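Local coordinates for protein glycoside hydrolase family 81 (Clostridium thermocellum, PDB 6FOP) that probably hydrolyses beta-1,3-glucans such as laminarin, as a family 81 glycoside hydrolase of the cellulosome of this bacterium, at residues A[621-626]-A[650-655]; A[617-622]-A[636-641]; A[584-589]-A[674-679]; A[306-311]-A[356-361]. All coordinates share one frame; numbering follows the deposited sequence. Where two conformers were deposited one is given.

Contact 1 of 4, residues A[621-626]-A[650-655]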
loop_
_atom_site.group_PDB
_atom_site.type_symbol
_atom_site.label_atom_id
_atom_site.label_comp_id
_atom_site.label_asym_id
_atom_site.label_seq_id
_atom_site.Cartn_x
_atom_site.Cartn_y
_atom_site.Cartn_z
ATOM N N TYR A 621 -5.381 -4.254 21.384
ATOM C CA TYR A 621 -4.782 -5.318 20.587
ATOM C C TYR A 621 -4.860 -6.669 21.312
ATOM O O TYR A 621 -5.319 -7.673 20.750
ATOM C CB TYR A 621 -3.331 -4.958 20.319
ATOM C CG TYR A 621 -2.582 -5.954 19.491
ATOM C CD1 TYR A 621 -2.825 -6.056 18.114
ATOM C CD2 TYR A 621 -1.577 -6.746 20.044
ATOM C CE1 TYR A 621 -2.137 -6.970 17.339
ATOM C CE2 TYR A 621 -0.870 -7.645 19.257
ATOM C CZ TYR A 621 -1.156 -7.758 17.907
ATOM O OH TYR A 621 -0.420 -8.653 17.128
ATOM N N TYR A 622 -4.493 -6.657 22.608
ATOM C CA TYR A 622 -4.451 -7.886 23.403
ATOM C C TYR A 622 -5.856 -8.463 23.582
ATOM O O TYR A 622 -6.007 -9.686 23.735
ATOM C CB TYR A 622 -3.794 -7.671 24.770
ATOM C CG TYR A 622 -3.422 -8.952 25.459
ATOM C CD1 TYR A 622 -2.383 -9.748 24.987
ATOM C CD2 TYR A 622 -4.069 -9.348 26.619
ATOM C CE1 TYR A 622 -2.051 -10.936 25.604
ATOM C CE2 TYR A 622 -3.736 -10.545 27.248
ATOM C CZ TYR A 622 -2.700 -11.312 26.760
ATOM O OH TYR A 622 -2.353 -12.490 27.386
ATOM N N ALA A 623 -6.879 -7.589 23.553
ATOM C CA ALA A 623 -8.266 -8.038 23.616
ATOM C C ALA A 623 -8.681 -8.930 22.436
ATOM O O ALA A 623 -9.699 -9.604 22.532
ATOM C CB ALA A 623 -9.202 -6.845 23.705
ATOM N N LEU A 624 -7.872 -8.971 21.359
ATOM C CA LEU A 624 -8.091 -9.916 20.267
ATOM C C LEU A 624 -7.538 -11.317 20.563
ATOM O O LEU A 624 -7.693 -12.240 19.740
ATOM C CB LEU A 624 -7.538 -9.365 18.963
ATOM C CG LEU A 624 -8.206 -8.078 18.488
ATOM C CD1 LEU A 624 -7.367 -7.368 17.431
ATOM C CD2 LEU A 624 -9.615 -8.357 17.970
ATOM N N TYR A 625 -6.974 -11.487 21.766
ATOM C CA TYR A 625 -6.624 -12.810 22.310
ATOM C C TYR A 625 -7.383 -13.092 23.629
ATOM O O TYR A 625 -7.980 -14.143 23.786
ATOM C CB TYR A 625 -5.113 -12.856 22.550
ATOM C CG TYR A 625 -4.607 -14.048 23.307
ATOM C CD1 TYR A 625 -4.566 -15.302 22.714
ATOM C CD2 TYR A 625 -4.173 -13.932 24.635
ATOM C CE1 TYR A 625 -4.088 -16.405 23.402
ATOM C CE2 TYR A 625 -3.684 -15.025 25.327
ATOM C CZ TYR A 625 -3.655 -16.258 24.715
ATOM O OH TYR A 625 -3.186 -17.341 25.424
ATOM N N ASP A 626 -7.323 -12.150 24.565
ATOM C CA ASP A 626 -7.919 -12.347 25.902
ATOM C C ASP A 626 -8.565 -11.037 26.362
ATOM O O ASP A 626 -7.940 -10.240 27.064
ATOM C CB ASP A 626 -6.876 -12.843 26.896
ATOM C CG ASP A 626 -7.474 -13.228 28.234
ATOM O OD1 ASP A 626 -8.676 -12.926 28.493
ATOM O OD2 ASP A 626 -6.705 -13.809 29.038
ATOM N N TYR A 650 -12.413 1.561 25.918
ATOM C CA TYR A 650 -13.108 0.678 26.814
ATOM C C TYR A 650 -14.319 0.006 26.181
ATOM O O TYR A 650 -14.591 -1.157 26.461
ATOM C CB TYR A 650 -13.469 1.417 28.070
ATOM C CG TYR A 650 -13.731 0.526 29.233
ATOM C CD1 TYR A 650 -12.797 -0.418 29.641
ATOM C CD2 TYR A 650 -14.917 0.638 29.955
ATOM C CE1 TYR A 650 -13.036 -1.227 30.742
ATOM C CE2 TYR A 650 -15.155 -0.147 31.079
ATOM C CZ TYR A 650 -14.217 -1.093 31.449
ATOM O OH TYR A 650 -14.406 -1.900 32.537
ATOM N N HIS A 651 -14.978 0.702 25.248
ATOM C CA HIS A 651 -16.079 0.125 24.457
ATOM C C HIS A 651 -15.581 -1.041 23.595
ATOM O O HIS A 651 -16.235 -2.080 23.508
ATOM C CB HIS A 651 -16.680 1.240 23.628
ATOM C CG HIS A 651 -17.833 0.855 22.762
ATOM N ND1 HIS A 651 -17.682 0.483 21.444
ATOM C CD2 HIS A 651 -19.170 0.943 22.972
ATOM C CE1 HIS A 651 -18.866 0.323 20.899
ATOM N NE2 HIS A 651 -19.789 0.607 21.801
ATOM N N TRP A 652 -14.386 -0.876 22.999
ATOM C CA TRP A 652 -13.790 -1.924 22.177
ATOM C C TRP A 652 -13.517 -3.165 23.025
ATOM O O TRP A 652 -13.963 -4.297 22.711
ATOM C CB TRP A 652 -12.499 -1.397 21.574
ATOM C CG TRP A 652 -11.663 -2.408 20.857
ATOM C CD1 TRP A 652 -10.676 -3.189 21.382
ATOM C CD2 TRP A 652 -11.677 -2.686 19.455
ATOM N NE1 TRP A 652 -10.103 -3.960 20.415
ATOM C CE2 TRP A 652 -10.694 -3.673 19.218
ATOM C CE3 TRP A 652 -12.446 -2.226 18.380
ATOM C CZ2 TRP A 652 -10.443 -4.181 17.950
ATOM C CZ3 TRP A 652 -12.188 -2.724 17.124
ATOM C CH2 TRP A 652 -11.216 -3.710 16.923
ATOM N N ILE A 653 -12.784 -2.964 24.113
ATOM C CA ILE A 653 -12.365 -4.092 24.931
ATOM C C ILE A 653 -13.575 -4.838 25.512
ATOM O O ILE A 653 -13.643 -6.074 25.464
ATOM C CB ILE A 653 -11.439 -3.616 26.065
ATOM C CG1 ILE A 653 -10.101 -3.124 25.504
ATOM C CG2 ILE A 653 -11.198 -4.738 27.060
ATOM C CD1 ILE A 653 -9.244 -2.385 26.507
ATOM N N CYS A 654 -14.539 -4.074 26.037
ATOM C CA CYS A 654 -15.697 -4.695 26.708
ATOM C C CYS A 654 -16.655 -5.348 25.711
ATOM O O CYS A 654 -17.320 -6.333 26.040
ATOM C CB CYS A 654 -16.442 -3.682 27.550
ATOM S SG CYS A 654 -15.513 -3.132 29.001
ATOM N N ASN A 655 -16.735 -4.818 24.468
ATOM C CA ASN A 655 -17.493 -5.529 23.439
ATOM C C ASN A 655 -16.843 -6.871 23.091
ATOM O O ASN A 655 -17.538 -7.882 22.940
ATOM C CB ASN A 655 -17.717 -4.680 22.202
ATOM C CG ASN A 655 -19.031 -3.914 22.272
ATOM O OD1 ASN A 655 -20.108 -4.516 22.274
ATOM N ND2 ASN A 655 -18.947 -2.594 22.355
#
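Trp652 sets its indole against Ala623 and Leu624. The contact joins the turn at Ala623 and Leu624 to helix 646-659, within the glycoside hydrolase family 81 C-terminal domain, a helical domain of the six-hairpin glycosidase clan. Leu624 meets the six-membered part of the indole, with CD2 lying 4.3 Å from CZ2 of Trp652. Ala623 comes in at the pyrrole side, obliquely to the ring. Its CB also rests on the flank of Ile653, 4.2 Å from CG1. With chi1 at 172° the indole swings out from helix 646-659 on the side of these two residues. Trp652 NE1 donates to Met620 O. This bond probably helps to fix the rotation of the ring, whose other contacts here are with apolar atoms. Leu656 also touches Ala623 and Leu624, and Ala630 covers Ala623 from helix 627-633. The chain turn that presents Ala623 is held by Tyr622 O, which accepts from both Tyr625 N and Asp626 N. On helix 646-659 itself, Asn655 ND2 and N approach His651 O from the two sides of its carbonyl plane, and ND2 also sits 3.2 Å above the centre of the His651 ring.

Contact 2 of 4, residues A[617-622]-A[636-641]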
loop_
_atom_site.group_PDB
_atom_site.type_symbol
_atom_site.label_atom_id
_atom_site.label_comp_id
_atom_site.label_asym_id
_atom_site.label_seq_id
_atom_site.Cartn_x
_atom_site.Cartn_y
_atom_site.Cartn_z
ATOM N N ILE A 617 -3.713 1.337 23.362
ATOM C CA ILE A 617 -3.536 0.685 22.059
ATOM C C ILE A 617 -3.199 -0.790 22.292
ATOM O O ILE A 617 -3.754 -1.674 21.623
ATOM C CB ILE A 617 -2.419 1.359 21.269
ATOM C CG1 ILE A 617 -2.677 2.843 21.033
ATOM C CG2 ILE A 617 -2.176 0.653 19.951
ATOM C CD1 ILE A 617 -3.949 3.173 20.350
ATOM N N GLN A 618 -2.277 -1.064 23.234
ATOM C CA GLN A 618 -1.841 -2.450 23.450
ATOM C C GLN A 618 -2.926 -3.320 24.041
ATOM O O GLN A 618 -3.032 -4.506 23.712
ATOM C CB GLN A 618 -0.598 -2.511 24.326
ATOM C CG GLN A 618 0.634 -1.933 23.662
ATOM C CD GLN A 618 1.089 -2.739 22.476
ATOM O OE1 GLN A 618 0.692 -3.884 22.314
ATOM N NE2 GLN A 618 1.980 -2.154 21.674
ATOM N N TYR A 619 -3.742 -2.749 24.939
ATOM C CA TYR A 619 -4.815 -3.575 25.508
ATOM C C TYR A 619 -5.974 -3.786 24.531
ATOM O O TYR A 619 -6.605 -4.856 24.559
ATOM C CB TYR A 619 -5.306 -3.014 26.839
ATOM C CG TYR A 619 -4.263 -2.932 27.937
ATOM C CD1 TYR A 619 -3.161 -3.781 27.965
ATOM C CD2 TYR A 619 -4.398 -2.011 28.956
ATOM C CE1 TYR A 619 -2.227 -3.732 28.986
ATOM C CE2 TYR A 619 -3.458 -1.940 29.976
ATOM C CZ TYR A 619 -2.361 -2.770 29.974
ATOM O OH TYR A 619 -1.440 -2.716 30.993
ATOM N N MET A 620 -6.233 -2.827 23.630
ATOM C CA MET A 620 -7.178 -3.079 22.536
ATOM C C MET A 620 -6.702 -4.215 21.639
ATOM O O MET A 620 -7.494 -5.080 21.228
ATOM C CB MET A 620 -7.399 -1.831 21.713
ATOM C CG MET A 620 -8.218 -0.777 22.439
ATOM S SD MET A 620 -8.624 0.562 21.290
ATOM C CE MET A 620 -7.071 1.425 21.154
ATOM N N TYR A 621 -5.381 -4.254 21.384
ATOM C CA TYR A 621 -4.782 -5.318 20.587
ATOM C C TYR A 621 -4.860 -6.669 21.312
ATOM O O TYR A 621 -5.319 -7.673 20.750
ATOM C CB TYR A 621 -3.331 -4.958 20.319
ATOM C CG TYR A 621 -2.582 -5.954 19.491
ATOM C CD1 TYR A 621 -2.825 -6.056 18.114
ATOM C CD2 TYR A 621 -1.577 -6.746 20.044
ATOM C CE1 TYR A 621 -2.137 -6.970 17.339
ATOM C CE2 TYR A 621 -0.870 -7.645 19.257
ATOM C CZ TYR A 621 -1.156 -7.758 17.907
ATOM O OH TYR A 621 -0.420 -8.653 17.128
ATOM N N TYR A 622 -4.493 -6.657 22.608
ATOM C CA TYR A 622 -4.451 -7.886 23.403
ATOM C C TYR A 622 -5.856 -8.463 23.582
ATOM O O TYR A 622 -6.007 -9.686 23.735
ATOM C CB TYR A 622 -3.794 -7.671 24.770
ATOM C CG TYR A 622 -3.422 -8.952 25.459
ATOM C CD1 TYR A 622 -2.383 -9.748 24.987
ATOM C CD2 TYR A 622 -4.069 -9.348 26.619
ATOM C CE1 TYR A 622 -2.051 -10.936 25.604
ATOM C CE2 TYR A 622 -3.736 -10.545 27.248
ATOM C CZ TYR A 622 -2.700 -11.312 26.760
ATOM O OH TYR A 622 -2.353 -12.490 27.386
ATOM N N GLU A 636 -8.689 3.794 34.178
ATOM C CA GLU A 636 -8.834 5.206 33.870
ATOM C C GLU A 636 -7.621 6.054 34.057
ATOM O O GLU A 636 -7.680 7.233 33.692
ATOM C CB GLU A 636 -9.869 5.827 34.809
ATOM C CG GLU A 636 -11.236 5.398 34.444
ATOM C CD GLU A 636 -12.324 6.245 35.096
ATOM O OE1 GLU A 636 -12.227 7.511 35.157
ATOM O OE2 GLU A 636 -13.343 5.618 35.411
ATOM N N SER A 637 -6.567 5.542 34.692
ATOM C CA SER A 637 -5.306 6.311 34.818
ATOM C C SER A 637 -4.568 6.410 33.506
ATOM O O SER A 637 -3.712 7.267 33.363
ATOM C CB SER A 637 -4.314 5.683 35.834
ATOM O OG SER A 637 -3.460 4.650 35.244
ATOM N N ILE A 638 -4.857 5.516 32.574
ATOM C CA ILE A 638 -4.165 5.552 31.293
ATOM C C ILE A 638 -4.500 6.831 30.563
ATOM O O ILE A 638 -5.671 7.140 30.378
ATOM C CB ILE A 638 -4.542 4.329 30.428
ATOM C CG1 ILE A 638 -4.098 3.035 31.107
ATOM C CG2 ILE A 638 -3.917 4.431 29.050
ATOM C CD1 ILE A 638 -4.696 1.795 30.507
ATOM N N VAL A 639 -3.493 7.600 30.187
ATOM C CA VAL A 639 -3.723 8.800 29.395
ATOM C C VAL A 639 -3.813 8.342 27.933
ATOM O O VAL A 639 -2.867 7.752 27.429
ATOM C CB VAL A 639 -2.573 9.807 29.573
ATOM C CG1 VAL A 639 -2.784 11.019 28.680
ATOM C CG2 VAL A 639 -2.494 10.243 31.038
ATOM N N PRO A 640 -4.951 8.554 27.262
ATOM C CA PRO A 640 -5.101 8.050 25.895
ATOM C C PRO A 640 -4.020 8.512 24.948
ATOM O O PRO A 640 -3.581 9.665 25.023
ATOM C CB PRO A 640 -6.464 8.612 25.457
ATOM C CG PRO A 640 -7.224 8.722 26.744
ATOM C CD PRO A 640 -6.199 9.188 27.734
ATOM N N GLU A 641 -3.608 7.614 24.062
ATOM C CA GLU A 641 -2.908 8.018 22.866
ATOM C C GLU A 641 -3.730 9.129 22.173
ATOM O O GLU A 641 -4.964 9.153 22.257
ATOM C CB GLU A 641 -2.635 6.809 21.969
ATOM C CG GLU A 641 -1.675 7.094 20.821
ATOM C CD GLU A 641 -2.289 7.763 19.614
ATOM O OE1 GLU A 641 -3.494 7.568 19.381
ATOM O OE2 GLU A 641 -1.555 8.513 18.914
#
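Ile638 and Glu641 are the two residues of 636-641 that touch helix 615-622, where they meet Tyr619 and Ile617. The segment has no regular secondary structure. It starts at Glu636, whose OE2 forms a salt bridge with Arg322. Ile638 comes next and faces the helix. CG1 lies anti to the carbonyl carbon (chi1 -63°), and the extended chain beyond it brings CD1 to Tyr619. CD1 lies 4.0 Å from CE2 and 4.1 Å from CD2 of Tyr619, on one flank of the ring and oblique to its plane. Val639 and Pro640 then carry the chain along to Glu641. Here the backbones come nearest, with the CA atoms of Ile617 and Glu641 7.4 Å apart. The touch is made by the aliphatic root of the glutamate: CB of Glu641 sits 4.1 Å from CG1 and 4.2 Å from CD1 of Ile617. The chain of Glu641 bends at CG (chi2 -81°), and its carboxylate binds away from the isoleucine. OE1 accepts from Gly643 N, and OE2 forms a salt bridge with Lys344, which probably stabilises the charge. Asp616 OD2 takes the backbone N of Glu641. The segment lies in the link between helix 627-633 and helix 646-659, beside helix 615-622, while Tyr619 also packs against Tyr599 of helix 592-606, Met633 of helix 627-633 and Ile653 of helix 646-659.

Contact 3 of 4, residues A[584-589]-A[674-679]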
loop_
_atom_site.group_PDB
_atom_site.type_symbol
_atom_site.label_atom_id
_atom_site.label_comp_id
_atom_site.label_asym_id
_atom_site.label_seq_id
_atom_site.Cartn_x
_atom_site.Cartn_y
_atom_site.Cartn_z
ATOM N N ALA A 584 -12.917 -1.740 11.521
ATOM C CA ALA A 584 -12.291 -2.457 10.414
ATOM C C ALA A 584 -10.975 -3.110 10.823
ATOM O O ALA A 584 -10.304 -3.696 9.980
ATOM C CB ALA A 584 -12.118 -1.524 9.227
ATOM N N SER A 585 -10.605 -3.039 12.107
ATOM C CA SER A 585 -9.293 -3.518 12.561
ATOM C C SER A 585 -9.299 -4.934 13.092
ATOM O O SER A 585 -8.285 -5.407 13.608
ATOM C CB SER A 585 -8.681 -2.584 13.597
ATOM O OG SER A 585 -8.432 -1.294 13.079
ATOM N N LEU A 586 -10.403 -5.651 12.932
ATOM C CA LEU A 586 -10.442 -7.010 13.414
ATOM C C LEU A 586 -9.429 -7.918 12.719
ATOM O O LEU A 586 -9.048 -8.948 13.274
ATOM C CB LEU A 586 -11.847 -7.589 13.321
ATOM C CG LEU A 586 -12.920 -6.882 14.190
ATOM C CD1 LEU A 586 -14.317 -7.385 13.861
ATOM C CD2 LEU A 586 -12.628 -7.034 15.680
ATOM N N TYR A 587 -8.982 -7.529 11.512
ATOM C CA TYR A 587 -7.946 -8.281 10.815
ATOM C C TYR A 587 -6.711 -8.492 11.645
ATOM O O TYR A 587 -5.998 -9.464 11.425
ATOM C CB TYR A 587 -7.547 -7.606 9.481
ATOM C CG TYR A 587 -6.733 -6.350 9.643
ATOM C CD1 TYR A 587 -5.329 -6.400 9.712
ATOM C CD2 TYR A 587 -7.343 -5.117 9.832
ATOM C CE1 TYR A 587 -4.588 -5.255 9.931
ATOM C CE2 TYR A 587 -6.618 -3.978 10.064
ATOM C CZ TYR A 587 -5.224 -4.037 10.114
ATOM O OH TYR A 587 -4.495 -2.898 10.342
ATOM N N LEU A 588 -6.444 -7.595 12.594
ATOM C CA LEU A 588 -5.266 -7.762 13.438
ATOM C C LEU A 588 -5.268 -9.087 14.189
ATOM O O LEU A 588 -4.212 -9.615 14.535
ATOM C CB LEU A 588 -5.201 -6.622 14.456
ATOM C CG LEU A 588 -4.896 -5.233 13.906
ATOM C CD1 LEU A 588 -5.076 -4.172 14.976
ATOM C CD2 LEU A 588 -3.469 -5.198 13.330
ATOM N N GLY A 589 -6.468 -9.585 14.456
ATOM C CA GLY A 589 -6.688 -10.809 15.199
ATOM C C GLY A 589 -6.930 -12.058 14.384
ATOM O O GLY A 589 -7.410 -13.053 14.918
ATOM N N SER A 674 -19.682 -8.388 10.610
ATOM C CA SER A 674 -18.599 -9.142 11.261
ATOM C C SER A 674 -19.208 -10.256 12.104
ATOM O O SER A 674 -20.350 -10.125 12.604
ATOM C CB SER A 674 -17.651 -8.269 12.096
ATOM O OG SER A 674 -16.848 -7.433 11.276
ATOM N N VAL A 675 -18.445 -11.321 12.283
ATOM C CA VAL A 675 -18.845 -12.451 13.102
ATOM C C VAL A 675 -17.844 -12.624 14.219
ATOM O O VAL A 675 -16.630 -12.516 14.011
ATOM C CB VAL A 675 -18.944 -13.757 12.292
ATOM C CG1 VAL A 675 -19.483 -14.906 13.145
ATOM C CG2 VAL A 675 -19.834 -13.538 11.060
ATOM N N PHE A 676 -18.372 -12.864 15.413
ATOM C CA PHE A 676 -17.594 -13.036 16.634
ATOM C C PHE A 676 -17.913 -14.405 17.234
ATOM O O PHE A 676 -19.018 -14.933 17.035
ATOM C CB PHE A 676 -17.940 -11.922 17.631
ATOM C CG PHE A 676 -17.733 -10.533 17.097
ATOM C CD1 PHE A 676 -18.697 -9.915 16.310
ATOM C CD2 PHE A 676 -16.546 -9.856 17.337
ATOM C CE1 PHE A 676 -18.486 -8.648 15.793
ATOM C CE2 PHE A 676 -16.329 -8.591 16.816
ATOM C CZ PHE A 676 -17.302 -7.986 16.047
ATOM N N ASN A 677 -16.957 -14.970 17.978
ATOM C CA ASN A 677 -17.087 -16.320 18.518
ATOM C C ASN A 677 -16.546 -16.319 19.937
ATOM O O ASN A 677 -15.351 -16.076 20.139
ATOM C CB ASN A 677 -16.305 -17.285 17.628
ATOM C CG ASN A 677 -16.501 -18.732 17.991
ATOM O OD1 ASN A 677 -16.694 -19.074 19.148
ATOM N ND2 ASN A 677 -16.408 -19.603 16.987
ATOM N N LYS A 678 -17.433 -16.548 20.906
ATOM C CA LYS A 678 -17.068 -16.661 22.324
ATOM C C LYS A 678 -17.356 -18.083 22.745
ATOM O O LYS A 678 -18.511 -18.486 22.797
ATOM C CB LYS A 678 -17.868 -15.668 23.182
ATOM C CG LYS A 678 -17.362 -15.580 24.617
ATOM C CD LYS A 678 -18.192 -14.617 25.433
ATOM C CE LYS A 678 -17.788 -14.638 26.898
ATOM N NZ LYS A 678 -16.415 -14.100 27.133
ATOM N N ASN A 679 -16.298 -18.862 22.984
ATOM C CA ASN A 679 -16.442 -20.242 23.430
ATOM C C ASN A 679 -17.434 -21.038 22.591
ATOM O O ASN A 679 -18.316 -21.727 23.119
ATOM C CB ASN A 679 -16.842 -20.264 24.911
ATOM C CG ASN A 679 -15.831 -19.556 25.791
ATOM O OD1 ASN A 679 -14.610 -19.654 25.577
ATOM N ND2 ASN A 679 -16.324 -18.828 26.777
#
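Leu586 points its side chain at Ser674 and Phe676 on strand 673-678. The apolar part is a leucine-phenylalanine contact. CD1 of Leu586 is 3.7 Å from CZ and 3.8 Å from CE2 of Phe676, at the far end of the ring and oblique to it. CD2 of Leu586 adds a looser touch to CE2 of Phe676, at 4.2 Å. The two side chains cross at about a right angle. Phe676 reaches the leucine because its CG is anti to the carbonyl carbon (chi1 -57°), which swings the ring tip toward 584-589. The second kind of contact is apolar against polar. The same CD1 of Leu586 lies 3.6 Å from OG of Ser674, a van der Waals approach. Backbone bonds shape the 3-10 turn that presents the leucine: Leu588 N binds Ser585 O at 3.0 Å, and Gly589 N binds Leu586 O at 2.9 Å. Strand 673-678 pairs antiparallel with strand 681-688 through Ser674 and Phe676; on the other side Asn677 pairs with Leu661 of strand 661-662 and Val675 with Asp663 just after it. The contact thus joins this C-terminal sheet to the helical domain, and helix 646-659 completes the core with Trp652 on Leu586 and Leu656 and Leu659 on Phe676.

Contact 4 of 4, residues A[306-311]-A[356-361]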
loop_
_atom_site.group_PDB
_atom_site.type_symbol
_atom_site.label_atom_id
_atom_site.label_comp_id
_atom_site.label_asym_id
_atom_site.label_seq_id
_atom_site.Cartn_x
_atom_site.Cartn_y
_atom_site.Cartn_z
ATOM N N LEU A 306 -17.299 -3.170 9.861
ATOM C CA LEU A 306 -18.428 -2.449 10.455
ATOM C C LEU A 306 -18.099 -0.971 10.583
ATOM O O LEU A 306 -16.932 -0.604 10.672
ATOM C CB LEU A 306 -18.768 -3.000 11.827
ATOM C CG LEU A 306 -19.299 -4.439 11.829
ATOM C CD1 LEU A 306 -19.320 -4.956 13.259
ATOM C CD2 LEU A 306 -20.679 -4.507 11.203
ATOM N N PRO A 307 -19.143 -0.119 10.675
ATOM C CA PRO A 307 -18.906 1.312 10.944
ATOM C C PRO A 307 -18.588 1.607 12.408
ATOM O O PRO A 307 -18.179 2.712 12.723
ATOM C CB PRO A 307 -20.229 1.966 10.532
ATOM C CG PRO A 307 -21.235 0.892 10.721
ATOM C CD PRO A 307 -20.552 -0.389 10.353
ATOM N N ASN A 308 -18.798 0.619 13.262
ATOM C CA ASN A 308 -18.583 0.690 14.708
ATOM C C ASN A 308 -18.955 -0.663 15.282
ATOM O O ASN A 308 -19.705 -1.415 14.680
ATOM C CB ASN A 308 -19.447 1.780 15.371
ATOM C CG ASN A 308 -20.937 1.638 15.055
ATOM O OD1 ASN A 308 -21.423 2.126 14.031
ATOM N ND2 ASN A 308 -21.672 1.000 15.951
ATOM N N LEU A 309 -18.434 -0.967 16.479
ATOM C CA LEU A 309 -18.920 -2.112 17.223
ATOM C C LEU A 309 -20.301 -1.781 17.864
ATOM O O LEU A 309 -20.606 -0.616 18.122
ATOM C CB LEU A 309 -17.921 -2.532 18.300
ATOM C CG LEU A 309 -16.576 -3.047 17.784
ATOM C CD1 LEU A 309 -15.701 -3.457 18.947
ATOM C CD2 LEU A 309 -16.759 -4.220 16.832
ATOM N N PRO A 310 -21.152 -2.801 18.013
ATOM C CA PRO A 310 -22.492 -2.573 18.582
ATOM C C PRO A 310 -22.434 -2.295 20.091
ATOM O O PRO A 310 -21.364 -2.280 20.689
ATOM C CB PRO A 310 -23.210 -3.897 18.292
ATOM C CG PRO A 310 -22.145 -4.897 18.365
ATOM C CD PRO A 310 -20.927 -4.235 17.734
ATOM N N ASP A 311 -23.605 -2.056 20.680
ATOM C CA ASP A 311 -23.717 -1.793 22.122
ATOM C C ASP A 311 -23.972 -3.097 22.845
ATOM O O ASP A 311 -25.070 -3.354 23.287
ATOM C CB ASP A 311 -24.822 -0.779 22.388
ATOM C CG ASP A 311 -24.952 -0.414 23.843
ATOM O OD1 ASP A 311 -24.059 -0.714 24.666
ATOM O OD2 ASP A 311 -25.976 0.209 24.157
ATOM N N ALA A 356 -21.647 7.573 21.795
ATOM C CA ALA A 356 -22.584 8.576 22.304
ATOM C C ALA A 356 -24.036 8.289 21.906
ATOM O O ALA A 356 -24.966 8.391 22.737
ATOM C CB ALA A 356 -22.199 9.974 21.870
ATOM N N GLU A 357 -24.241 7.907 20.654
ATOM C CA GLU A 357 -25.578 7.605 20.157
ATOM C C GLU A 357 -26.166 6.383 20.859
ATOM O O GLU A 357 -27.335 6.399 21.301
ATOM C CB GLU A 357 -25.552 7.361 18.648
ATOM C CG GLU A 357 -25.237 8.615 17.856
ATOM C CD GLU A 357 -24.923 8.384 16.414
ATOM O OE1 GLU A 357 -24.499 7.262 16.084
ATOM O OE2 GLU A 357 -25.059 9.360 15.636
ATOM N N GLN A 358 -25.359 5.347 21.039
ATOM C CA GLN A 358 -25.815 4.112 21.736
ATOM C C GLN A 358 -26.261 4.400 23.169
ATOM O O GLN A 358 -27.194 3.765 23.671
ATOM C CB GLN A 358 -24.709 3.061 21.759
ATOM C CG GLN A 358 -24.433 2.467 20.386
ATOM C CD GLN A 358 -23.169 1.634 20.332
ATOM O OE1 GLN A 358 -22.443 1.472 21.309
ATOM N NE2 GLN A 358 -22.887 1.118 19.159
ATOM N N LEU A 359 -25.581 5.349 23.813
ATOM C CA LEU A 359 -25.905 5.709 25.189
ATOM C C LEU A 359 -27.062 6.668 25.314
ATOM O O LEU A 359 -27.525 6.899 26.436
ATOM C CB LEU A 359 -24.677 6.312 25.859
ATOM C CG LEU A 359 -23.525 5.343 26.099
ATOM C CD1 LEU A 359 -22.253 6.136 26.318
ATOM C CD2 LEU A 359 -23.774 4.457 27.302
ATOM N N GLY A 360 -27.517 7.248 24.213
ATOM C CA GLY A 360 -28.553 8.291 24.264
ATOM C C GLY A 360 -28.009 9.631 24.729
ATOM O O GLY A 360 -28.762 10.497 25.171
ATOM N N ASN A 361 -26.702 9.826 24.588
ATOM C CA ASN A 361 -26.063 11.083 24.980
ATOM C C ASN A 361 -26.079 12.059 23.793
ATOM O O ASN A 361 -25.139 12.176 23.014
ATOM C CB ASN A 361 -24.664 10.830 25.517
ATOM C CG ASN A 361 -24.086 12.054 26.205
ATOM O OD1 ASN A 361 -24.398 13.200 25.829
ATOM N ND2 ASN A 361 -23.262 11.827 27.239
HETATM O O HOH W 1 -27.879 1.210 22.646
#
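Asp311 and Gln358 bring the two backbones nearest, with their CA atoms 6.3 Å apart. Segment 306-311 is an irregular link between strand 295-301 and helix 317-329. Segment 356-361 is the C-terminal end of helix 339-359, closed by a Schellman motif in which Gly360 takes a positive phi (76°). There Asn361 N bonds back to Ala356 O and Gly360 N to Glu357 O. Gln358 extends from this helix end to the link. Its NE2 donates to Leu309 O at 3.0 Å, nearly straight at 160° and on an in-plane lone pair. Asn308 ND2 reaches the same Leu309 O at 2.9 Å, from well above the carbonyl plane. Both amides thus donate to one oxygen. Their planes are 60° apart, and Asn308 ND2 and Gln358 NE2 lie 3.4 Å from each other without bonding. Gln358 OE1 accepts from His651 NE2, and this tethers helix 646-659. Asp311 runs alongside Gln358 in the opposite sense, its carboxylate nearly parallel to the amide, and its CB is 3.4 Å from Gln358 OE1. Asp311 OD1 binds Tyr315 OH and forms a salt bridge with Arg317. A water donates both to Asp311 OD2, at 2.6 Å, and to Gln358 O, at 2.8 Å.

From the N terminus, contact 4 comes first. It closes a mostly helical loop of 44 residues and ends before the others begin. Contact 3 opens next at 584-589 and closes at strand 673-678, enclosing contacts 1 and 2. These two start on overlapping segments that share Tyr621 and Tyr622. Contact 2 closes first, at 636-641, and contact 1 later, at 650-655. Helix 646-659 carries one side of contact 1 and touches residues of the other three. Leu624 of contact 1 packs on Leu588 of contact 3. Leu309 of contact 4 touches Phe676 of contact 3. Together they tie the helical domain to the C-terminal sheet.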